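Local atomic coordinates of glucosidase (Croceicoccus marinus, PDB entry 5Z3K), a protein that probably hydrolyses O-glycosidic bonds as a beta-glucosidase of glycoside hydrolase family 39. Residues D64-P69 with P114-P119; S422-E427 with V464-K469; V440-A445 with E476-T481. All coordinates share one frame; numbering follows the deposited sequence.

Interaction 1: D64-P69 with P114-P119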
# COMPACT_ATOMS: atom_id res chain seq x y z
N ASP A 64 -3.28 -23.16 1.22
CA ASP A 64 -2.09 -23.97 1.35
C ASP A 64 -2.15 -25.15 0.38
O ASP A 64 -3.22 -25.63 0.02
CB ASP A 64 -1.91 -24.47 2.79
CG ASP A 64 -0.44 -24.72 3.15
OD1 ASP A 64 0.45 -24.35 2.36
OD2 ASP A 64 -0.17 -25.28 4.24
N THR A 65 -0.97 -25.56 -0.09
CA THR A 65 -0.87 -26.60 -1.10
C THR A 65 -0.65 -27.99 -0.50
O THR A 65 -0.53 -28.96 -1.25
CB THR A 65 0.26 -26.27 -2.09
OG1 THR A 65 1.44 -25.90 -1.37
CG2 THR A 65 -0.16 -25.13 -3.00
N ILE A 66 -0.57 -28.09 0.81
CA ILE A 66 -0.69 -29.35 1.52
C ILE A 66 -1.84 -29.20 2.52
O ILE A 66 -2.39 -28.12 2.69
CB ILE A 66 0.62 -29.75 2.23
CG1 ILE A 66 0.98 -28.70 3.28
CG2 ILE A 66 1.75 -29.95 1.21
CD1 ILE A 66 2.30 -28.93 3.96
N ASP A 67 -2.20 -30.31 3.16
CA ASP A 67 -3.23 -30.25 4.18
C ASP A 67 -2.75 -29.42 5.36
O ASP A 67 -1.60 -29.52 5.78
CB ASP A 67 -3.61 -31.66 4.66
CG ASP A 67 -4.36 -32.48 3.61
OD1 ASP A 67 -4.47 -32.03 2.45
OD2 ASP A 67 -4.84 -33.58 3.95
N ASN A 68 -3.65 -28.59 5.89
CA ASN A 68 -3.35 -27.61 6.93
C ASN A 68 -4.68 -27.11 7.48
O ASN A 68 -5.52 -26.63 6.71
CB ASN A 68 -2.50 -26.47 6.35
CG ASN A 68 -2.14 -25.40 7.37
OD1 ASN A 68 -2.66 -25.36 8.48
ND2 ASN A 68 -1.25 -24.49 6.97
N PRO A 69 -4.91 -27.21 8.80
CA PRO A 69 -6.22 -26.81 9.34
C PRO A 69 -6.59 -25.36 9.07
O PRO A 69 -7.78 -25.06 8.87
CB PRO A 69 -6.06 -27.06 10.85
CG PRO A 69 -5.09 -28.19 10.93
CD PRO A 69 -4.11 -27.96 9.78
N PRO A 114 5.84 -19.03 5.69
CA PRO A 114 6.97 -19.86 5.25
C PRO A 114 6.89 -21.35 5.60
O PRO A 114 7.82 -22.07 5.25
CB PRO A 114 8.15 -19.25 6.01
CG PRO A 114 7.54 -18.88 7.33
CD PRO A 114 6.11 -18.42 7.01
N ALA A 115 5.85 -21.80 6.28
CA ALA A 115 5.82 -23.20 6.68
C ALA A 115 5.85 -24.11 5.46
O ALA A 115 6.53 -25.15 5.46
CB ALA A 115 4.59 -23.48 7.55
N ASN A 116 5.16 -23.72 4.39
CA ASN A 116 5.09 -24.54 3.19
C ASN A 116 5.08 -23.65 1.95
O ASN A 116 4.24 -22.75 1.85
CB ASN A 116 3.84 -25.41 3.17
CG ASN A 116 3.65 -26.08 1.83
OD1 ASN A 116 4.56 -26.75 1.35
ND2 ASN A 116 2.50 -25.88 1.20
N LYS A 117 5.99 -23.92 1.01
CA LYS A 117 6.01 -23.19 -0.25
C LYS A 117 5.95 -24.12 -1.46
O LYS A 117 6.30 -23.72 -2.58
CB LYS A 117 7.24 -22.28 -0.36
CG LYS A 117 8.55 -22.93 -0.04
CD LYS A 117 8.95 -22.63 1.39
CE LYS A 117 10.41 -22.95 1.65
NZ LYS A 117 10.67 -22.85 3.11
N GLN A 118 5.46 -25.35 -1.27
CA GLN A 118 5.44 -26.31 -2.36
C GLN A 118 4.41 -25.90 -3.41
O GLN A 118 3.39 -25.28 -3.09
CB GLN A 118 5.12 -27.71 -1.84
CG GLN A 118 6.16 -28.29 -0.91
CD GLN A 118 5.76 -29.64 -0.38
OE1 GLN A 118 5.08 -30.41 -1.06
NE2 GLN A 118 6.16 -29.95 0.85
N PRO A 119 4.65 -26.23 -4.68
CA PRO A 119 3.63 -26.00 -5.71
C PRO A 119 2.45 -26.96 -5.54
O PRO A 119 2.48 -27.90 -4.74
CB PRO A 119 4.38 -26.26 -7.02
CG PRO A 119 5.46 -27.25 -6.62
CD PRO A 119 5.85 -26.90 -5.22
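Asn116, Asp64 and Thr65 interlock between two beta-alpha loops of the barrel: loop 64-69 follows strand 53-55 and precedes helix 89-100, while loop 114-119 follows strand 104-109 and precedes helix 123-138. Asn116 heads an Asx turn, its OD1 accepting from Gln118 N (3.1 Å) above the amide carbonyl plane. The same amide turns its other end to the facing loop, where ND2 serves two acceptors. One N-H of Asn116 ND2 runs nearly straight (177°) to Asp64 OD1, at 2.8 Å. This acceptor lies in the amide plane, but ND2 comes from above the carboxylate plane, the two flat groups standing 58° apart. The second N-H of Asn116 ND2 reaches Thr65 OG1, also at 2.8 Å, along a more bent path. Thr65 OG1 in turn donates to Gln118 O (2.7 Å). A chi1 of 47° puts OG1 between its backbone N and carbonyl carbon, within reach of both Asn116 ND2 and Gln118 O. Ile66 comes from the opposite direction to Asn116, CD1 lying 3.8 Å from CG of Asn116, while Ile66 CG2 is 4.1 Å from OE1 of Gln118. With a leucine at Asn116, Asp64 OD1 and Thr65 OG1 would probably both lose their amide donor and the turn at Gln118 N would be set free to shift. Backbone O of Thr65 holds a glycerol, probably from the crystallisation liquor. Asp64 OD1 also accepts from Glu112 N outside the contact, and within its own loop Asp64 OD2 accepts from Asn68 ND2 at 3.0 Å.

Interaction 2: S422-E427 with V464-K469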
# COMPACT_ATOMS: atom_id res chain seq x y z
N SER A 422 12.74 24.99 8.58
CA SER A 422 12.25 24.89 9.94
C SER A 422 10.78 25.25 10.05
O SER A 422 10.20 25.12 11.13
CB SER A 422 13.08 25.79 10.86
OG SER A 422 12.88 27.16 10.53
N GLY A 423 10.17 25.69 8.96
CA GLY A 423 8.76 26.04 8.97
C GLY A 423 8.31 26.42 7.59
O GLY A 423 9.05 26.32 6.61
N TYR A 424 7.06 26.86 7.51
CA TYR A 424 6.44 27.16 6.23
C TYR A 424 5.45 28.30 6.42
O TYR A 424 4.93 28.53 7.51
CB TYR A 424 5.72 25.93 5.64
CG TYR A 424 4.49 25.54 6.43
CD1 TYR A 424 3.25 26.11 6.15
CD2 TYR A 424 4.57 24.64 7.50
CE1 TYR A 424 2.13 25.79 6.90
CE2 TYR A 424 3.45 24.31 8.23
CZ TYR A 424 2.24 24.88 7.93
OH TYR A 424 1.12 24.56 8.68
N THR A 425 5.17 29.00 5.33
CA THR A 425 3.97 29.81 5.25
C THR A 425 3.22 29.38 4.00
O THR A 425 3.85 29.02 3.00
CB THR A 425 4.26 31.32 5.26
OG1 THR A 425 3.02 32.04 5.22
CG2 THR A 425 5.13 31.71 4.07
N LEU A 426 1.89 29.38 4.07
CA LEU A 426 1.05 28.76 3.06
C LEU A 426 -0.11 29.70 2.75
O LEU A 426 -0.88 30.04 3.65
CB LEU A 426 0.51 27.41 3.57
CG LEU A 426 -0.71 26.82 2.84
CD1 LEU A 426 -0.35 26.47 1.39
CD2 LEU A 426 -1.26 25.59 3.58
N GLU A 427 -0.24 30.11 1.49
CA GLU A 427 -1.34 30.99 1.10
C GLU A 427 -2.34 30.22 0.25
O GLU A 427 -2.00 29.72 -0.83
CB GLU A 427 -0.83 32.22 0.34
CG GLU A 427 -1.96 33.13 -0.14
CD GLU A 427 -1.52 34.57 -0.37
OE1 GLU A 427 -0.39 34.93 0.01
OE2 GLU A 427 -2.33 35.34 -0.91
N VAL A 464 -6.80 32.55 2.79
CA VAL A 464 -6.33 32.28 4.14
C VAL A 464 -4.82 32.05 4.07
O VAL A 464 -4.32 31.42 3.12
CB VAL A 464 -7.07 31.09 4.78
CG1 VAL A 464 -7.13 29.94 3.80
CG2 VAL A 464 -6.38 30.65 6.06
N THR A 465 -4.11 32.58 5.05
CA THR A 465 -2.68 32.35 5.19
C THR A 465 -2.46 31.57 6.47
O THR A 465 -2.99 31.92 7.52
CB THR A 465 -1.90 33.66 5.23
OG1 THR A 465 -2.07 34.34 3.99
CG2 THR A 465 -0.42 33.39 5.43
N VAL A 466 -1.68 30.50 6.37
CA VAL A 466 -1.35 29.63 7.49
C VAL A 466 0.17 29.54 7.57
O VAL A 466 0.83 29.31 6.56
CB VAL A 466 -1.95 28.22 7.30
CG1 VAL A 466 -1.38 27.26 8.32
CG2 VAL A 466 -3.47 28.28 7.37
N GLN A 467 0.72 29.71 8.77
CA GLN A 467 2.15 29.53 8.92
C GLN A 467 2.43 28.78 10.21
O GLN A 467 1.70 28.92 11.19
CB GLN A 467 2.92 30.87 8.91
CG GLN A 467 2.62 31.77 10.10
CD GLN A 467 3.59 32.94 10.21
OE1 GLN A 467 4.73 32.87 9.75
NE2 GLN A 467 3.13 34.04 10.79
N ASN A 468 3.50 27.99 10.20
CA ASN A 468 3.85 27.20 11.37
C ASN A 468 5.31 26.83 11.31
O ASN A 468 5.91 26.76 10.23
CB ASN A 468 3.00 25.92 11.47
CG ASN A 468 1.63 26.18 12.04
OD1 ASN A 468 0.63 26.16 11.31
ND2 ASN A 468 1.57 26.47 13.34
N LYS A 469 5.89 26.60 12.49
CA LYS A 469 7.15 25.89 12.55
C LYS A 469 6.88 24.41 12.33
O LYS A 469 5.89 23.87 12.84
CB LYS A 469 7.86 26.13 13.88
CG LYS A 469 7.93 27.60 14.31
CD LYS A 469 8.91 28.38 13.48
CE LYS A 469 9.36 29.65 14.19
NZ LYS A 469 8.58 30.85 13.76
O HOH W 1 0.31 35.01 2.39
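Tyr424 and Asn468 form a hydrogen-bonded pair in the antiparallel ladder of strands 423-427 and 464-469, Tyr424 N reaching Asn468 O at 3.0 Å and Asn468 N returning to Tyr424 O. Leu426 and Val466 repeat the pattern, Leu426 N to Val466 O at 2.7 Å and Val466 N to Leu426 O. Weaker CA-H...O contacts fill the steps between, among them Thr465 CA to Leu426 O at 3.3 Å. At Gly423 the backbones close to 3.9 Å between its CA and that of Lys469, and a beta carbon there would probably come too close to Asn468 O. Packing centres on the Tyr424 ring, which runs alongside both Asn468 and Val466. Its CG lies between the backbone N and the carbonyl carbon (chi1 69°), swinging the ring across the partner strand until Asn468 N stands over its centre; CE1 meets Val466 CG1 at 4.1 Å. Polar contacts mark both faces. Tyr424 OH lies 3.1 Å from Asn468 OD1, but its hydrogen bond goes to Glu476 OE1. On the face of Thr425 and Gln467, a water 2.9 Å from Thr465 OG1 links it to OE1 of Glu427. Strand 423-429 also pairs with strand 6-13, whereas 464-469 ends the sheet within the chain; Tyr424 and Val466 pack on Ile478 of strand 474-482, and Val464 and Val466 on Val440 of strand 438-446.

Interaction 3: V440-A445 with E476-T481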
# COMPACT_ATOMS: atom_id res chain seq x y z
N VAL A 440 -10.33 26.81 9.90
CA VAL A 440 -8.98 26.30 9.64
C VAL A 440 -8.58 25.41 10.81
O VAL A 440 -8.49 25.89 11.95
CB VAL A 440 -7.96 27.45 9.47
CG1 VAL A 440 -6.61 26.89 9.06
CG2 VAL A 440 -8.49 28.50 8.50
N VAL A 441 -8.33 24.14 10.53
CA VAL A 441 -7.88 23.18 11.54
C VAL A 441 -6.53 22.61 11.10
O VAL A 441 -6.27 22.43 9.91
CB VAL A 441 -8.92 22.06 11.73
CG1 VAL A 441 -8.44 21.07 12.77
CG2 VAL A 441 -10.26 22.64 12.14
N ARG A 442 -5.67 22.33 12.08
CA ARG A 442 -4.34 21.79 11.81
C ARG A 442 -4.10 20.54 12.64
O ARG A 442 -4.34 20.55 13.85
CB ARG A 442 -3.28 22.85 12.11
CG ARG A 442 -1.86 22.33 12.29
CD ARG A 442 -0.87 23.51 12.46
NE ARG A 442 -0.78 24.01 13.82
CZ ARG A 442 0.20 23.73 14.68
NH1 ARG A 442 1.19 22.91 14.32
NH2 ARG A 442 0.19 24.25 15.90
N TYR A 443 -3.62 19.47 11.99
CA TYR A 443 -3.25 18.21 12.63
C TYR A 443 -1.76 17.94 12.40
O TYR A 443 -1.22 18.25 11.34
CB TYR A 443 -4.05 17.01 12.07
CG TYR A 443 -5.54 17.21 12.04
CD1 TYR A 443 -6.15 17.91 11.00
CD2 TYR A 443 -6.36 16.68 13.03
CE1 TYR A 443 -7.52 18.09 10.97
CE2 TYR A 443 -7.73 16.86 13.00
CZ TYR A 443 -8.30 17.56 11.97
OH TYR A 443 -9.65 17.75 11.93
N ARG A 444 -1.12 17.32 13.40
CA ARG A 444 0.34 17.18 13.40
C ARG A 444 0.76 15.78 13.81
O ARG A 444 0.27 15.25 14.80
CB ARG A 444 0.96 18.20 14.37
CG ARG A 444 2.43 18.00 14.64
CD ARG A 444 3.27 18.35 13.41
NE ARG A 444 3.14 19.75 13.04
CZ ARG A 444 3.97 20.71 13.44
NH1 ARG A 444 4.98 20.43 14.25
NH2 ARG A 444 3.78 21.97 13.04
N ALA A 445 1.70 15.20 13.07
CA ALA A 445 2.35 13.95 13.48
C ALA A 445 3.85 14.19 13.48
O ALA A 445 4.44 14.47 12.43
CB ALA A 445 1.98 12.79 12.56
N GLU A 476 2.20 17.60 8.60
CA GLU A 476 1.09 18.47 8.96
C GLU A 476 -0.05 18.49 7.94
O GLU A 476 0.18 18.61 6.73
CB GLU A 476 1.60 19.89 9.20
CG GLU A 476 0.57 20.81 9.85
CD GLU A 476 1.20 21.76 10.85
OE1 GLU A 476 1.44 22.93 10.49
OE2 GLU A 476 1.45 21.34 12.00
N LEU A 477 -1.27 18.38 8.44
CA LEU A 477 -2.46 18.46 7.60
C LEU A 477 -3.19 19.73 7.97
O LEU A 477 -3.54 19.93 9.13
CB LEU A 477 -3.38 17.25 7.80
CG LEU A 477 -4.70 17.31 7.02
CD1 LEU A 477 -4.42 17.26 5.53
CD2 LEU A 477 -5.61 16.13 7.42
N ILE A 478 -3.40 20.59 6.98
CA ILE A 478 -4.20 21.79 7.15
C ILE A 478 -5.54 21.51 6.50
O ILE A 478 -5.60 21.16 5.32
CB ILE A 478 -3.53 23.02 6.50
CG1 ILE A 478 -2.12 23.21 7.06
CG2 ILE A 478 -4.43 24.25 6.67
CD1 ILE A 478 -2.05 23.29 8.58
N GLU A 479 -6.61 21.68 7.27
CA GLU A 479 -7.96 21.42 6.78
C GLU A 479 -8.75 22.72 6.84
O GLU A 479 -8.88 23.31 7.91
CB GLU A 479 -8.63 20.34 7.63
CG GLU A 479 -9.82 19.72 6.95
CD GLU A 479 -10.18 18.39 7.58
OE1 GLU A 479 -9.63 17.34 7.15
OE2 GLU A 479 -10.98 18.41 8.53
N ILE A 480 -9.28 23.15 5.70
CA ILE A 480 -10.11 24.35 5.61
C ILE A 480 -11.52 23.93 5.21
O ILE A 480 -11.70 23.22 4.21
CB ILE A 480 -9.54 25.37 4.61
CG1 ILE A 480 -8.07 25.64 4.93
CG2 ILE A 480 -10.33 26.67 4.66
CD1 ILE A 480 -7.36 26.32 3.84
N THR A 481 -12.51 24.36 5.98
CA THR A 481 -13.89 23.95 5.72
C THR A 481 -14.82 25.15 5.67
O THR A 481 -14.58 26.18 6.32
CB THR A 481 -14.39 22.99 6.78
OG1 THR A 481 -14.19 23.57 8.08
CG2 THR A 481 -13.62 21.68 6.69
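In the antiparallel ladder of strands 438-446 and 474-482, Tyr443 and Leu477 exchange two backbone bonds of 2.9 Å, Tyr443 N to Leu477 O and Leu477 N to Tyr443 O. Val441 and Glu479 form the next hydrogen-bonded pair, with Val441 N 2.8 Å from Glu479 O. On the face these four share, the Tyr443 ring lies alongside Leu477, its CD1 4.0 Å from Leu477 CD2, while Glu479 CB sits at the ring edge. Leu336 of helix 329-341 covers both Tyr443 and Leu477, and Glu479 OE1 is salt-bridged to Arg371. The other face carries a salt-bridge network of Arg442, Arg444 and Glu476, all converging on one oxygen, Glu476 OE2. Arg442 arrives diagonally, its NH1 2.8 Å from Glu476 OE2, on the syn side but tilted out of the carboxylate plane, with the two planes 69° apart. Arg444 takes the same oxygen side-on with NE and NH2, both from above the carboxylate plane. Bends at chi2 (70°) and chi3 (63°) turn the NE/NH2 edge of its guanidinium to the carboxylate. The three donors bring the guanidinium groups close, Arg442 NH1 lying 3.0 Å from Arg444 NH2, a proximity the shared negative charge probably offsets. Further partners engage these guanidinium groups: Arg442 NH2 meets Asp455, Arg444 NH1 meets Asp446 and Arg444 NH2 reaches Lys469 O. Farther along this face, Val440 CG1 lies 4.2 Å from Ile478 CG2, and Ile478 CD1 rests 3.8 Å from Arg442 CB, over the aliphatic root of the arginine.

Interaction 1 lies in the loops after two strands of the eight-stranded parallel barrel, whereas interactions 2 and 3 both lie in the mixed sheet of the accessory beta domain. Along the chain interaction 1 closes first, and the other two follow with alternating segments: 422-427, 440-445, 464-469, 476-481. The centre of interaction 1 is about 55 Å from that of interaction 2 and about 47 Å from that of interaction 3, across the centre of the chain. Interactions 2 and 3 have centres about 11 Å apart, and Tyr424 OH lies 2.5 Å from Glu476 OE1. Their strand pairs thus face each other as in a beta sandwich, joining sheet strands far apart in strand order.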